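Local coordinates for anti-sigma-I factor RsgI3 (Clostridium thermocellum, PDB 6QE7), which probably holds the sigma factor SigI3 inactive and senses plant cell-wall polysaccharide outside the cell through a pectin-binding pair of PA14 domains, at residues Phe178-Asp183 with Ala267-Leu272; Val215-Val220 with Gly237-Asn242. All coordinates share one frame; numbering follows the deposited sequence.

Contact 1 (Phe178-Asp183 with Ala267-Leu272); sequences FNWDKD and AFIKLL
The backbone O of A267 takes two N-H groups from the turn that follows strand 177-179. W180 N binds A267 O at 2.8 Å, and D181 N adds a weak bond to A267 O at 3.3 Å. The chain reverses here in a type I' turn from W180 to D183. Next to it the chains run antiparallel. F178 and I269 are a hydrogen-bonded pair: F178 N reaches I269 O at 2.8 Å with an N-H...O angle of 167°, and I269 N returns a more bent bond to F178 O. N179 and F268 are the adjacent non-hydrogen-bonded pair.

On the N179 side, its OD1 lies in the plane of the F268 ring, at the edge, 3.3 Å from CD2. The amide and ring planes are 59° apart. F268 CG is anti to the backbone N (chi1 -170°), which lays one ring face over F178 O. On the other side, the W180 indole turns an edge to A267, with CE3 3.5 Å from A267 CB. W180 CZ3 meets I269 CG2 at 3.8 Å. F178 CB sits over one indole face, while W198 of strand 193-202 touches both F178 and I269.

A267 O is thus gripped by two N-H groups, one of them weakly, and F178 and I269 exchange two backbone bonds. The indole meets A267 CB and I269 CG2 through carbon contacts alone, so the hydrogen bonding between the segments is all backbone.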
# COMPACT_ATOMS: atom_id res chain seq x y z
N PHE A 178 -22.83 -10.30 -2.41
CA PHE A 178 -24.22 -9.78 -2.52
C PHE A 178 -25.11 -10.86 -3.12
O PHE A 178 -24.77 -11.52 -4.14
CB PHE A 178 -24.25 -8.48 -3.32
CG PHE A 178 -23.65 -7.31 -2.60
CD1 PHE A 178 -24.31 -6.71 -1.54
CD2 PHE A 178 -22.39 -6.81 -2.96
CE1 PHE A 178 -23.79 -5.58 -0.93
CE2 PHE A 178 -21.85 -5.70 -2.32
CZ PHE A 178 -22.54 -5.12 -1.28
N ASN A 179 -26.17 -11.15 -2.38
CA ASN A 179 -27.35 -11.94 -2.82
C ASN A 179 -28.52 -10.95 -2.78
O ASN A 179 -29.09 -10.70 -1.68
CB ASN A 179 -27.51 -13.20 -1.98
CG ASN A 179 -28.81 -13.93 -2.27
OD1 ASN A 179 -29.20 -14.17 -3.40
ND2 ASN A 179 -29.47 -14.36 -1.21
N TRP A 180 -28.79 -10.26 -3.88
CA TRP A 180 -29.85 -9.21 -3.86
C TRP A 180 -31.25 -9.80 -4.03
O TRP A 180 -32.16 -9.24 -3.38
CB TRP A 180 -29.55 -8.13 -4.86
CG TRP A 180 -28.46 -7.22 -4.40
CD1 TRP A 180 -28.42 -6.46 -3.27
CD2 TRP A 180 -27.22 -6.98 -5.09
NE1 TRP A 180 -27.26 -5.75 -3.22
CE2 TRP A 180 -26.52 -6.02 -4.34
CE3 TRP A 180 -26.64 -7.49 -6.26
CZ2 TRP A 180 -25.27 -5.57 -4.74
CZ3 TRP A 180 -25.41 -7.04 -6.65
CH2 TRP A 180 -24.74 -6.07 -5.91
N ASP A 181 -31.43 -10.94 -4.70
CA ASP A 181 -32.59 -11.84 -4.37
C ASP A 181 -33.88 -11.11 -4.70
O ASP A 181 -34.75 -11.10 -3.80
CB ASP A 181 -32.71 -12.11 -2.85
CG ASP A 181 -32.58 -13.54 -2.35
OD1 ASP A 181 -32.23 -14.45 -3.14
OD2 ASP A 181 -32.80 -13.72 -1.12
N LYS A 182 -33.88 -10.39 -5.85
CA LYS A 182 -35.01 -9.67 -6.52
C LYS A 182 -35.22 -8.23 -6.03
O LYS A 182 -35.85 -7.49 -6.82
CB LYS A 182 -36.34 -10.43 -6.44
CG LYS A 182 -37.09 -10.45 -7.76
CD LYS A 182 -36.27 -11.11 -8.87
CE LYS A 182 -36.51 -10.50 -10.23
NZ LYS A 182 -35.69 -11.10 -11.32
N ASP A 183 -34.80 -7.84 -4.80
CA ASP A 183 -34.84 -6.43 -4.28
C ASP A 183 -33.60 -5.71 -4.79
O ASP A 183 -32.57 -5.70 -4.08
CB ASP A 183 -34.90 -6.37 -2.75
CG ASP A 183 -35.77 -7.49 -2.18
OD1 ASP A 183 -35.27 -8.65 -2.08
OD2 ASP A 183 -36.95 -7.20 -1.89
N ALA A 267 -30.41 -10.68 -8.64
CA ALA A 267 -28.98 -10.30 -8.79
C ALA A 267 -28.18 -10.99 -7.68
O ALA A 267 -28.65 -11.04 -6.54
CB ALA A 267 -28.79 -8.82 -8.75
N PHE A 268 -26.98 -11.43 -8.01
CA PHE A 268 -26.06 -12.13 -7.09
C PHE A 268 -24.66 -11.92 -7.61
O PHE A 268 -24.46 -12.20 -8.78
CB PHE A 268 -26.37 -13.63 -7.10
CG PHE A 268 -25.73 -14.51 -6.07
CD1 PHE A 268 -24.43 -14.97 -6.24
CD2 PHE A 268 -26.44 -14.94 -4.96
CE1 PHE A 268 -23.86 -15.82 -5.30
CE2 PHE A 268 -25.87 -15.81 -4.02
CZ PHE A 268 -24.59 -16.26 -4.21
N ILE A 269 -23.74 -11.51 -6.75
CA ILE A 269 -22.28 -11.61 -7.07
C ILE A 269 -21.46 -11.76 -5.78
O ILE A 269 -21.63 -10.95 -4.82
CB ILE A 269 -21.86 -10.41 -7.93
CG1 ILE A 269 -20.35 -10.48 -8.26
CG2 ILE A 269 -22.29 -9.14 -7.22
CD1 ILE A 269 -19.90 -9.48 -9.22
N LYS A 270 -20.61 -12.79 -5.75
CA LYS A 270 -19.57 -13.00 -4.69
C LYS A 270 -18.21 -12.98 -5.40
O LYS A 270 -18.16 -13.52 -6.51
CB LYS A 270 -19.75 -14.34 -3.97
CG LYS A 270 -20.99 -14.49 -3.09
CD LYS A 270 -21.26 -15.93 -2.62
CE LYS A 270 -22.17 -16.09 -1.40
NZ LYS A 270 -23.24 -15.05 -1.28
N LEU A 271 -17.16 -12.39 -4.77
CA LEU A 271 -15.73 -12.50 -5.22
C LEU A 271 -15.01 -13.29 -4.15
O LEU A 271 -15.12 -12.92 -2.95
CB LEU A 271 -15.09 -11.11 -5.46
CG LEU A 271 -13.61 -11.11 -5.85
CD1 LEU A 271 -13.41 -11.62 -7.28
CD2 LEU A 271 -13.00 -9.75 -5.68
N LEU A 272 -14.49 -14.44 -4.55
CA LEU A 272 -13.74 -15.34 -3.67
C LEU A 272 -12.29 -15.36 -4.11
O LEU A 272 -12.05 -15.14 -5.29
CB LEU A 272 -14.36 -16.73 -3.80
CG LEU A 272 -15.86 -16.73 -3.48
CD1 LEU A 272 -16.69 -16.88 -4.75
CD2 LEU A 272 -16.19 -17.80 -2.45

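Contact 2 (Val215-Val220 with Gly237-Asn242); sequences VANGGV and GKEAEN
N217 OD1 accepts a hydrogen bond from E239 N at 2.7 Å, nearly straight at 170°, with the donor tilted 22° from the amide plane. N217 CG is anti to its carbonyl carbon (chi1 -77°), and this carries the amide across to the E239 backbone. The other end of the amide is also held, since N217 ND2 donates to P266 O. A216 and A240 form an antiparallel hydrogen-bonded pair. A216 N binds A240 O at 2.9 Å; the return bond from A240 N to A216 O is weak. V215 CA makes a CH...O contact with the same A240 O, at 3.4 Å.

Apolar contacts lie around V215. V215 CG1 meets E239 CB at 3.6 Å, and the two side chains cross at a slant. V215 CG2 lies 4.0 Å from E241 CG, with both side chains side by side and pointing the same way. These contacts use the aliphatic parts of the glutamates.

Where the regular ladder ends, the N217 amide adds a side-chain bond to the incoming loop. This is an antiparallel strand pair, 208-216 with 240-248, in a sheet of the second PA14 domain, a beta-sandwich fold.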
# COMPACT_ATOMS: atom_id res chain seq x y z
N VAL A 215 -18.83 -16.00 -8.51
CA VAL A 215 -20.16 -16.63 -8.53
C VAL A 215 -21.14 -15.48 -8.79
O VAL A 215 -21.22 -14.54 -7.97
CB VAL A 215 -20.52 -17.39 -7.24
CG1 VAL A 215 -21.93 -18.04 -7.33
CG2 VAL A 215 -19.52 -18.45 -6.96
N ALA A 216 -21.87 -15.57 -9.91
CA ALA A 216 -22.65 -14.42 -10.39
C ALA A 216 -23.90 -14.81 -11.17
O ALA A 216 -23.77 -15.63 -12.07
CB ALA A 216 -21.70 -13.66 -11.26
N ASN A 217 -24.99 -14.07 -10.99
CA ASN A 217 -26.26 -14.25 -11.76
C ASN A 217 -26.26 -13.45 -13.09
O ASN A 217 -27.22 -13.56 -13.86
CB ASN A 217 -27.46 -13.89 -10.89
CG ASN A 217 -27.82 -14.97 -9.89
OD1 ASN A 217 -27.12 -15.98 -9.76
ND2 ASN A 217 -28.91 -14.77 -9.16
N GLY A 218 -25.22 -12.70 -13.39
CA GLY A 218 -25.16 -11.88 -14.61
C GLY A 218 -23.76 -11.88 -15.15
O GLY A 218 -23.08 -12.89 -15.04
N GLY A 219 -23.36 -10.81 -15.81
CA GLY A 219 -22.02 -10.69 -16.40
C GLY A 219 -21.01 -10.14 -15.39
O GLY A 219 -21.37 -9.23 -14.60
N VAL A 220 -19.76 -10.61 -15.48
CA VAL A 220 -18.63 -10.16 -14.60
C VAL A 220 -17.40 -9.88 -15.45
O VAL A 220 -17.14 -10.58 -16.45
CB VAL A 220 -18.31 -11.20 -13.52
CG1 VAL A 220 -19.38 -11.20 -12.45
CG2 VAL A 220 -18.15 -12.58 -14.08
N GLY A 237 -26.31 -17.40 -16.87
CA GLY A 237 -26.52 -18.57 -16.00
C GLY A 237 -26.66 -18.11 -14.57
O GLY A 237 -26.01 -17.08 -14.20
N LYS A 238 -27.50 -18.78 -13.79
CA LYS A 238 -27.68 -18.53 -12.34
C LYS A 238 -26.38 -18.98 -11.66
O LYS A 238 -25.82 -20.01 -12.07
CB LYS A 238 -28.90 -19.26 -11.78
CG LYS A 238 -28.92 -19.37 -10.25
CD LYS A 238 -30.24 -19.79 -9.61
CE LYS A 238 -30.22 -19.57 -8.10
NZ LYS A 238 -31.53 -19.12 -7.57
N GLU A 239 -25.87 -18.21 -10.71
CA GLU A 239 -24.61 -18.55 -9.99
C GLU A 239 -23.62 -19.23 -10.95
O GLU A 239 -23.11 -20.30 -10.58
CB GLU A 239 -24.94 -19.42 -8.77
CG GLU A 239 -25.83 -18.65 -7.80
CD GLU A 239 -26.29 -19.41 -6.58
OE1 GLU A 239 -25.51 -20.26 -6.10
OE2 GLU A 239 -27.41 -19.14 -6.12
N ALA A 240 -23.38 -18.65 -12.12
CA ALA A 240 -22.29 -19.09 -13.03
C ALA A 240 -20.95 -18.79 -12.32
O ALA A 240 -20.85 -17.69 -11.66
CB ALA A 240 -22.34 -18.39 -14.38
N GLU A 241 -19.99 -19.72 -12.47
CA GLU A 241 -18.63 -19.71 -11.83
C GLU A 241 -17.59 -19.40 -12.89
O GLU A 241 -17.65 -20.00 -13.96
CB GLU A 241 -18.40 -21.03 -11.14
CG GLU A 241 -19.36 -21.16 -9.96
CD GLU A 241 -19.69 -22.58 -9.55
OE1 GLU A 241 -18.73 -23.37 -9.52
OE2 GLU A 241 -20.90 -22.90 -9.27
N ASN A 242 -16.74 -18.43 -12.59
CA ASN A 242 -15.54 -18.09 -13.38
C ASN A 242 -14.37 -18.09 -12.41
O ASN A 242 -14.63 -17.87 -11.23
CB ASN A 242 -15.72 -16.76 -14.10
CG ASN A 242 -16.80 -16.91 -15.14
OD1 ASN A 242 -17.98 -16.80 -14.80
ND2 ASN A 242 -16.41 -17.38 -16.32

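Overall arrangement
Both contacts lie in the second PA14 domain, with centres 10 Å apart. They share one antiparallel sheet, in which strand 208-216 lies between 268-274 and 240-248, and strand 177-179 pairs with the other edge of 268-274. Along the chain the order is 178-183, 215-220, 237-242, 267-272, so contact 2 falls within the span bracketed by contact 1. The two are joined directly: K270 N to V215 O and F268 O to N217 N are probable hydrogen bonds, and F268 packs on V215. Together they join four pieces of sequence, with 83 residues between the outer two, at one end of the extracellular sensing domain. The calcium sites seen in the entry belong to the first PA14 domain.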